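Flagellar biosynthetic protein FlhB (Shewanella putrefaciens CN-32, PDB 6Z0W) forms part of the flagellar type III export apparatus, represented here by its cytoplasmic domain, and is probably required for building the rod of the basal body. Local coordinates at residues V29-D32 with A38-V41; K52-A57 with I62-A67; H76-K79 with Q83-E86; V92-A97 with P117-I122. All blocks are in the same frame, centred on the assembly; numbering follows the deposited sequence.

Contact 1: V29-D32 with A38-V41; sequences VKYD and APFV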
# COMPACT_ATOMS: atom_id res chain seq x y z
N VAL A 29 -3.93 1.15 1.92
CA VAL A 29 -4.82 0.41 1.03
C VAL A 29 -6.11 0.04 1.78
O VAL A 29 -6.07 -0.39 2.94
CB VAL A 29 -4.11 -0.84 0.47
CG1 VAL A 29 -5.05 -1.68 -0.45
CG2 VAL A 29 -2.84 -0.44 -0.28
N LYS A 30 -7.25 0.17 1.09
CA LYS A 30 -8.54 -0.25 1.63
C LYS A 30 -9.25 -1.18 0.66
O LYS A 30 -9.19 -0.98 -0.55
CB LYS A 30 -9.45 0.96 1.94
CG LYS A 30 -10.74 0.62 2.72
CD LYS A 30 -11.43 1.92 3.18
CE LYS A 30 -12.64 1.67 4.11
NZ LYS A 30 -12.29 0.78 5.26
N TYR A 31 -9.91 -2.20 1.20
CA TYR A 31 -10.80 -3.08 0.45
C TYR A 31 -12.21 -2.90 0.98
O TYR A 31 -12.48 -3.22 2.15
CB TYR A 31 -10.38 -4.54 0.57
CG TYR A 31 -11.28 -5.53 -0.18
CD1 TYR A 31 -11.30 -5.55 -1.58
CD2 TYR A 31 -12.09 -6.45 0.51
CE1 TYR A 31 -12.09 -6.44 -2.28
CE2 TYR A 31 -12.91 -7.37 -0.19
CZ TYR A 31 -12.91 -7.36 -1.57
OH TYR A 31 -13.69 -8.24 -2.30
N ASP A 32 -13.11 -2.41 0.14
CA ASP A 32 -14.49 -2.16 0.57
C ASP A 32 -15.35 -2.52 -0.63
O ASP A 32 -15.57 -1.68 -1.51
CB ASP A 32 -14.66 -0.71 1.04
CG ASP A 32 -16.08 -0.39 1.51
OD1 ASP A 32 -16.95 -1.29 1.58
OD2 ASP A 32 -16.33 0.81 1.79
N ALA A 38 -11.89 -3.87 -6.68
CA ALA A 38 -10.46 -3.94 -6.36
C ALA A 38 -10.10 -3.04 -5.17
O ALA A 38 -10.75 -2.01 -4.95
CB ALA A 38 -9.61 -3.52 -7.56
N PRO A 39 -9.08 -3.39 -4.38
CA PRO A 39 -8.64 -2.48 -3.32
C PRO A 39 -8.30 -1.12 -3.91
O PRO A 39 -7.93 -1.00 -5.09
CB PRO A 39 -7.40 -3.16 -2.73
CG PRO A 39 -7.49 -4.59 -3.16
CD PRO A 39 -8.17 -4.55 -4.51
N PHE A 40 -8.44 -0.09 -3.09
CA PHE A 40 -8.12 1.26 -3.53
C PHE A 40 -7.18 1.94 -2.53
O PHE A 40 -7.11 1.57 -1.35
CB PHE A 40 -9.38 2.12 -3.72
CG PHE A 40 -10.44 1.95 -2.65
CD1 PHE A 40 -10.56 2.85 -1.60
CD2 PHE A 40 -11.34 0.89 -2.73
CE1 PHE A 40 -11.55 2.67 -0.62
CE2 PHE A 40 -12.32 0.72 -1.78
CZ PHE A 40 -12.43 1.61 -0.73
N VAL A 41 -6.49 2.96 -3.02
CA VAL A 41 -5.53 3.70 -2.20
C VAL A 41 -6.25 4.89 -1.60
O VAL A 41 -6.85 5.69 -2.33
CB VAL A 41 -4.31 4.13 -3.03
CG1 VAL A 41 -3.52 5.20 -2.33
CG2 VAL A 41 -3.45 2.90 -3.37
O HOH W 1 -12.59 -2.17 -2.72

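Contact 2: K52-A57 with I62-A67; sequences KIREVA and IAIVSA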
# COMPACT_ATOMS: atom_id res chain seq x y z
N LYS A 52 4.59 9.82 8.35
CA LYS A 52 3.38 10.27 9.04
C LYS A 52 2.22 9.30 8.80
O LYS A 52 1.44 9.03 9.72
CB LYS A 52 2.99 11.69 8.61
CG LYS A 52 2.51 12.58 9.77
CD LYS A 52 1.08 12.23 10.23
CE LYS A 52 0.36 13.39 10.94
NZ LYS A 52 -1.12 13.19 10.97
N ILE A 53 2.11 8.73 7.60
CA ILE A 53 1.11 7.70 7.38
C ILE A 53 1.36 6.51 8.30
O ILE A 53 0.45 6.00 8.96
CB ILE A 53 1.09 7.29 5.89
CG1 ILE A 53 0.55 8.44 5.07
CG2 ILE A 53 0.26 5.98 5.69
CD1 ILE A 53 0.62 8.24 3.58
N ARG A 54 2.62 6.07 8.36
CA ARG A 54 2.94 4.92 9.21
C ARG A 54 2.64 5.20 10.68
O ARG A 54 2.04 4.36 11.37
CB ARG A 54 4.40 4.54 9.00
CG ARG A 54 4.65 3.92 7.63
CD ARG A 54 6.14 3.75 7.35
NE ARG A 54 6.78 2.92 8.37
CZ ARG A 54 7.96 2.32 8.24
NH1 ARG A 54 8.66 2.43 7.11
NH2 ARG A 54 8.44 1.59 9.24
N GLU A 55 2.98 6.39 11.18
CA GLU A 55 2.74 6.66 12.59
C GLU A 55 1.24 6.66 12.90
O GLU A 55 0.82 6.13 13.95
CB GLU A 55 3.41 7.97 13.01
CG GLU A 55 2.55 9.20 12.96
CD GLU A 55 3.25 10.44 13.54
OE1 GLU A 55 4.46 10.35 13.88
OE2 GLU A 55 2.58 11.49 13.63
N VAL A 56 0.40 7.19 11.99
CA VAL A 56 -1.05 7.15 12.22
C VAL A 56 -1.55 5.72 12.17
O VAL A 56 -2.33 5.29 13.02
CB VAL A 56 -1.80 8.04 11.20
CG1 VAL A 56 -3.33 7.84 11.30
CG2 VAL A 56 -1.44 9.50 11.39
N ALA A 57 -1.08 4.95 11.19
CA ALA A 57 -1.49 3.55 11.10
C ALA A 57 -1.15 2.78 12.37
O ALA A 57 -1.96 1.97 12.85
CB ALA A 57 -0.82 2.91 9.88
N ILE A 62 -3.19 -0.46 12.65
CA ILE A 62 -3.36 -0.91 11.27
C ILE A 62 -2.07 -1.58 10.83
O ILE A 62 -0.98 -0.99 10.95
CB ILE A 62 -3.75 0.26 10.36
CG1 ILE A 62 -5.18 0.71 10.72
CG2 ILE A 62 -3.63 -0.14 8.87
CD1 ILE A 62 -5.62 1.99 10.10
N ALA A 63 -2.19 -2.81 10.32
CA ALA A 63 -1.01 -3.58 9.92
C ALA A 63 -0.16 -2.82 8.90
O ALA A 63 -0.67 -2.25 7.93
CB ALA A 63 -1.43 -4.93 9.34
N ILE A 64 1.13 -2.78 9.14
CA ILE A 64 2.10 -2.19 8.24
C ILE A 64 2.99 -3.33 7.76
O ILE A 64 3.60 -4.02 8.58
CB ILE A 64 2.94 -1.11 8.93
CG1 ILE A 64 2.05 -0.02 9.54
CG2 ILE A 64 3.99 -0.59 7.96
CD1 ILE A 64 2.79 0.92 10.48
N VAL A 65 3.06 -3.55 6.45
CA VAL A 65 3.87 -4.67 5.97
C VAL A 65 4.84 -4.15 4.92
O VAL A 65 4.50 -3.27 4.13
CB VAL A 65 3.01 -5.84 5.43
CG1 VAL A 65 1.83 -6.09 6.38
CG2 VAL A 65 2.50 -5.56 4.05
N SER A 66 6.07 -4.68 4.96
CA SER A 66 7.11 -4.28 4.03
C SER A 66 7.14 -5.26 2.87
O SER A 66 7.51 -6.43 3.04
CB SER A 66 8.47 -4.20 4.69
OG SER A 66 9.43 -3.87 3.70
N ALA A 67 6.80 -4.77 1.68
CA ALA A 67 7.02 -5.48 0.42
C ALA A 67 7.43 -4.43 -0.60
O ALA A 67 6.59 -3.89 -1.32
CB ALA A 67 5.76 -6.24 -0.02

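Contact 3: H76-K79 with Q83-E86; sequences HTTK and QIPE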
# COMPACT_ATOMS: atom_id res chain seq x y z
N HIS A 76 3.21 4.23 -7.75
CA HIS A 76 3.45 4.77 -9.09
C HIS A 76 2.26 4.65 -10.01
O HIS A 76 2.21 5.39 -11.01
CB HIS A 76 4.64 4.07 -9.74
CG HIS A 76 5.94 4.34 -9.06
ND1 HIS A 76 6.94 3.40 -8.96
CD2 HIS A 76 6.41 5.45 -8.44
CE1 HIS A 76 7.96 3.91 -8.31
NE2 HIS A 76 7.66 5.15 -7.98
N THR A 77 1.32 3.75 -9.71
CA THR A 77 0.27 3.35 -10.64
C THR A 77 -1.15 3.65 -10.16
O THR A 77 -2.11 3.37 -10.89
CB THR A 77 0.36 1.84 -10.91
OG1 THR A 77 0.05 1.12 -9.72
CG2 THR A 77 1.74 1.44 -11.42
N THR A 78 -1.31 4.20 -8.95
CA THR A 78 -2.61 4.37 -8.32
C THR A 78 -2.68 5.74 -7.66
O THR A 78 -1.99 5.95 -6.65
CB THR A 78 -2.84 3.28 -7.24
OG1 THR A 78 -2.47 2.00 -7.77
CG2 THR A 78 -4.31 3.25 -6.80
N LYS A 79 -3.51 6.64 -8.20
CA LYS A 79 -3.77 7.90 -7.51
C LYS A 79 -4.66 7.70 -6.28
O LYS A 79 -5.31 6.67 -6.10
CB LYS A 79 -4.47 8.91 -8.41
CG LYS A 79 -4.02 9.00 -9.83
CD LYS A 79 -4.45 10.36 -10.32
CE LYS A 79 -3.71 10.74 -11.58
NZ LYS A 79 -4.26 11.96 -12.27
N GLN A 83 -8.67 2.62 -7.65
CA GLN A 83 -8.33 1.21 -7.54
C GLN A 83 -6.95 0.92 -8.10
O GLN A 83 -6.52 1.50 -9.10
CB GLN A 83 -9.37 0.33 -8.26
CG GLN A 83 -10.78 0.86 -8.13
CD GLN A 83 -11.83 -0.03 -8.77
OE1 GLN A 83 -11.87 -1.25 -8.55
NE2 GLN A 83 -12.67 0.57 -9.61
N ILE A 84 -6.24 0.02 -7.42
CA ILE A 84 -4.97 -0.50 -7.93
C ILE A 84 -5.19 -1.12 -9.31
O ILE A 84 -6.29 -1.60 -9.61
CB ILE A 84 -4.37 -1.56 -6.98
CG1 ILE A 84 -5.35 -2.73 -6.85
CG2 ILE A 84 -4.03 -0.93 -5.67
CD1 ILE A 84 -4.83 -3.90 -6.02
N PRO A 85 -4.16 -1.15 -10.15
CA PRO A 85 -4.27 -1.85 -11.44
C PRO A 85 -4.54 -3.33 -11.25
O PRO A 85 -4.10 -3.96 -10.27
CB PRO A 85 -2.90 -1.64 -12.09
CG PRO A 85 -2.26 -0.51 -11.33
CD PRO A 85 -2.80 -0.63 -9.93
N GLU A 86 -5.21 -3.90 -12.24
CA GLU A 86 -5.53 -5.32 -12.20
C GLU A 86 -4.28 -6.19 -12.04
O GLU A 86 -4.32 -7.22 -11.36
CB GLU A 86 -6.33 -5.66 -13.45
CG GLU A 86 -6.21 -7.06 -13.97
CD GLU A 86 -6.68 -7.16 -15.42
OE1 GLU A 86 -5.84 -7.03 -16.34
OE2 GLU A 86 -7.90 -7.36 -15.64
O HOH W 2 -4.66 2.34 -10.87

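Contact 4: V92-A97 with P117-I122; sequences VAQVLA and PLNQPI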
# COMPACT_ATOMS: atom_id res chain seq x y z
N VAL A 92 -1.94 -7.83 -3.84
CA VAL A 92 -2.57 -7.09 -2.74
C VAL A 92 -3.61 -7.96 -2.03
O VAL A 92 -3.76 -7.90 -0.80
CB VAL A 92 -3.20 -5.77 -3.27
CG1 VAL A 92 -3.93 -5.00 -2.14
CG2 VAL A 92 -2.13 -4.91 -3.91
N ALA A 93 -4.35 -8.78 -2.77
CA ALA A 93 -5.32 -9.66 -2.12
C ALA A 93 -4.63 -10.65 -1.20
O ALA A 93 -5.18 -11.03 -0.16
CB ALA A 93 -6.16 -10.41 -3.16
N GLN A 94 -3.42 -11.07 -1.53
CA GLN A 94 -2.74 -12.01 -0.63
C GLN A 94 -2.16 -11.28 0.58
O GLN A 94 -2.16 -11.84 1.68
CB GLN A 94 -1.65 -12.77 -1.41
CG GLN A 94 -2.27 -13.74 -2.42
CD GLN A 94 -1.26 -14.34 -3.39
OE1 GLN A 94 -0.14 -13.86 -3.53
NE2 GLN A 94 -1.66 -15.43 -4.05
N VAL A 95 -1.69 -10.05 0.42
CA VAL A 95 -1.35 -9.25 1.59
C VAL A 95 -2.59 -9.05 2.47
O VAL A 95 -2.53 -9.21 3.70
CB VAL A 95 -0.70 -7.92 1.17
CG1 VAL A 95 -0.69 -6.89 2.31
CG2 VAL A 95 0.79 -8.16 0.71
N LEU A 96 -3.74 -8.76 1.87
CA LEU A 96 -4.94 -8.54 2.66
C LEU A 96 -5.36 -9.80 3.40
O LEU A 96 -5.75 -9.73 4.57
CB LEU A 96 -6.09 -8.02 1.79
CG LEU A 96 -5.91 -6.56 1.34
CD1 LEU A 96 -6.83 -6.24 0.16
CD2 LEU A 96 -6.14 -5.60 2.53
N ALA A 97 -5.25 -10.97 2.74
CA ALA A 97 -5.57 -12.23 3.42
C ALA A 97 -4.71 -12.40 4.67
O ALA A 97 -5.23 -12.72 5.75
CB ALA A 97 -5.37 -13.42 2.48
N PRO A 117 7.18 -11.77 1.86
CA PRO A 117 7.67 -12.06 0.51
C PRO A 117 6.52 -12.01 -0.48
O PRO A 117 5.40 -12.45 -0.18
CB PRO A 117 8.24 -13.48 0.64
CG PRO A 117 8.29 -13.77 2.13
CD PRO A 117 7.17 -12.96 2.72
N LEU A 118 6.80 -11.44 -1.65
CA LEU A 118 5.88 -11.54 -2.76
C LEU A 118 5.89 -12.96 -3.31
O LEU A 118 6.85 -13.71 -3.16
CB LEU A 118 6.25 -10.53 -3.85
CG LEU A 118 6.17 -9.06 -3.42
CD1 LEU A 118 6.83 -8.15 -4.44
CD2 LEU A 118 4.71 -8.67 -3.19
N ASN A 119 4.79 -13.34 -3.95
CA ASN A 119 4.64 -14.72 -4.37
C ASN A 119 4.80 -14.87 -5.86
O ASN A 119 4.79 -16.00 -6.37
CB ASN A 119 3.29 -15.23 -3.86
CG ASN A 119 3.22 -15.16 -2.37
OD1 ASN A 119 4.12 -15.67 -1.69
ND2 ASN A 119 2.23 -14.45 -1.83
N GLN A 120 5.03 -13.76 -6.55
CA GLN A 120 5.22 -13.72 -7.99
C GLN A 120 5.85 -12.38 -8.31
O GLN A 120 5.90 -11.50 -7.45
CB GLN A 120 3.89 -13.90 -8.74
CG GLN A 120 2.90 -12.78 -8.45
CD GLN A 120 1.52 -13.08 -9.00
OE1 GLN A 120 0.59 -13.33 -8.25
NE2 GLN A 120 1.38 -13.04 -10.32
N PRO A 121 6.32 -12.18 -9.53
CA PRO A 121 6.91 -10.89 -9.88
C PRO A 121 5.85 -9.81 -10.01
O PRO A 121 4.67 -10.06 -10.27
CB PRO A 121 7.59 -11.16 -11.22
CG PRO A 121 7.74 -12.66 -11.28
CD PRO A 121 6.50 -13.17 -10.61
N ILE A 122 6.27 -8.59 -9.78
CA ILE A 122 5.42 -7.47 -10.20
C ILE A 122 5.61 -7.25 -11.70
O ILE A 122 6.75 -7.30 -12.18
CB ILE A 122 5.74 -6.23 -9.38
CG1 ILE A 122 4.83 -6.31 -8.14
CG2 ILE A 122 5.42 -4.95 -10.14
CD1 ILE A 122 5.27 -5.51 -7.05

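Contact 1: V29-D32 with A38-V41
K30 and F40 form a hydrogen-bonded pair of the beta hairpin of strands 25-30 and 40-46, their side chains on one face. Their backbones exchange two nearly straight bonds, K30 N to F40 O and F40 N to K30 O, each 2.8 Å, with V29 and V41 the adjoining non-hydrogen-bonded pair. The K30 side chain runs alongside the phenyl ring. Its CB lies 3.7 Å from F40 CE1 in an off-centre CH-pi contact, CG and CD following at 4.0 Å from F40 CZ. A bend at chi4 (53°) then leads NZ away to the carbonyl oxygen of N14. Lysine suits this place, methylenes for the ring and an ammonium for a carbonyl beyond the hairpin. F40 carries CG between its backbone N and carbonyl carbon (chi1 42°), which lays one ring face over K30 O and brings the ring edge to D32 CB. A serine in place of F40 would probably leave the K30 methylenes and the R35 guanidinium, its cation-pi partner, without an aromatic surface. On the hairpin's other face V29 CG1 packs on P39 CB, against V92 of helix 89-100. Beyond the last bridge a water accepts from D32 N and donates to A38 O, both at 2.9 Å.

Contact 2: K52-A57 with I62-A67
A57 meets I62 twice, once through the backbone and once through side chains. I62 N donates to A57 O over 2.7 Å at a nearly straight 170°, the donor standing 31° out of the carbonyl plane, so the chain leaving helix 47-59 is tied back to its last turn. Beside this bond A57 CB rests 4.0 Å from I62 CB. Alanine suits the spot because its lone methyl lets the two backbones come close, with A57 CA only 4.8 Å from I62 CA.

Two residues on, I64 points toward the helix. Its CG1 is anti to the carbonyl carbon (chi1 -57°), which carries the chain to the helix surface: CG1 lies 4.1 Å from A57 CB, and the terminal CD1 reaches 3.6 Å from R54 O. The alkyl part of R54 approaches the same methyl, CB to I64 CD1 being 4.2 Å.

Further out, the sheet positions both partners. Strand 64-66 is bonded through V65 to I18 and V20 and through I64 to I114, while A57 and I53 pack on I18, and R54 and I64 on V20. Helix 47-59 is the connection of a beta-alpha-beta crossover: strands 40-46 and 64-66 run parallel, with strands 25-30 and 17-20 between them. V65 faces the other way, onto V95 of helix 89-100.

Beyond the one backbone bond the contact is van der Waals packing of alkyl groups on each other and on helix carbonyls, with no side-chain hydrogen bond or salt bridge, so the fit rests on shape more than charge.

Contact 3: H76-K79 with Q83-E86
T77, in the last turn of helix 68-77, sets its hydroxyl against the ring of P85: T77 OG1 is 3.3 Å from P85 CG, and T77 CB is 3.5 Å from the same carbon, the side chains crossing at about a right angle. OG1 sits between the backbone N and the carbonyl carbon (chi1 67°), from where it also bonds to the carbonyl oxygen of A73, one turn back; the hydroxyl is therefore satisfied within the helix while its flank meets the proline. The backbone of T77 joins in, because a water molecule donates both to T77 O at 2.8 Å and to Q83 O at 2.7 Å, spanning the mouth of the loop.

T78 is the first residue to leave the helical conformation. Its OG1 lies 3.4 Å from P85 CD and 3.5 Å from I84 CA, and bonds weakly to I74 O. The methyl CG2 turns the other way along the loop, 3.6 Å from Q83 O, so a beta-branched residue serves two neighbours at once. A glycine here is likely to open a gap beside I84, P85 and the carbonyl of Q83, and to leave V41 without the methyl that packs on it.

The arrangement is that of a helix C terminus giving way to a loop which doubles back over it before helix 89-100, with a rigid proline ring laid against the final turn.

Contact 4: V92-A97 with P117-I122
Q94 and N119 bring their backbones no nearer than 8.7 Å, CA to CA, so only side chains span the space. The segment 92-97 is regular helix, with L96 N bonded to V92 O at 2.8 Å and A97 N to A93 O at 2.9 Å. Segment 117-122 has neither helix nor strand: P117, L118, P121 and I122 keep the extended backbone angles of polyproline II, and N119, with psi near zero, and the fully extended Q120 interrupt them.

Both polar side chains point toward each other, each with CG anti to its carbonyl carbon (chi1 -69° in Q94). The Q94 chain is extended beyond CG and presents OE1, to which N119 ND2 donates over 3.0 Å. The bond is fairly straight at the hydrogen, and OE1 lies close to the plane of the N119 amide. The donor, however, stands above the Q94 carbonyl plane, 54° out of it, and the amide planes are turned 71° apart. This is one amide N-H resting on the face of the other carbonyl, a single bond without a second one in return. An amide suits each place because it carries both a donor and an acceptor and remains compatible with solvent.

Neighbouring residues add holds: Q120 OE1 bonds to T90 OG1 on helix 89-100, while L118 and I122 pack on L70 of helix 68-77. The contact thus lies on the surface of the domain, where a proline-rich C-terminal tail, consistent with the element implicated in flagellar biogenesis, runs extended across two helices.

From the N terminus, contact 1 closes the hairpin of strands 25-30 and 40-46, contact 2 the turn from helix 47-59 into strand 64-66, and contact 3 the loop after helix 68-77. Contact 4 spans the longest interval, returning the tail to helix 89-100. The four follow in series; none nests within or crosses another. Contacts 1 and 3 are joined, P39 O lying 3.1 Å from I84 N in a probable hydrogen bond, which brings the hairpin end against the loop. V92 touches both of them, through P39 and I84, whereas V95 reaches V65 of contact 2. Helix 89-100 therefore connects all the others, while contacts 2 and 3 stay about 11 Å apart at their nearest atoms.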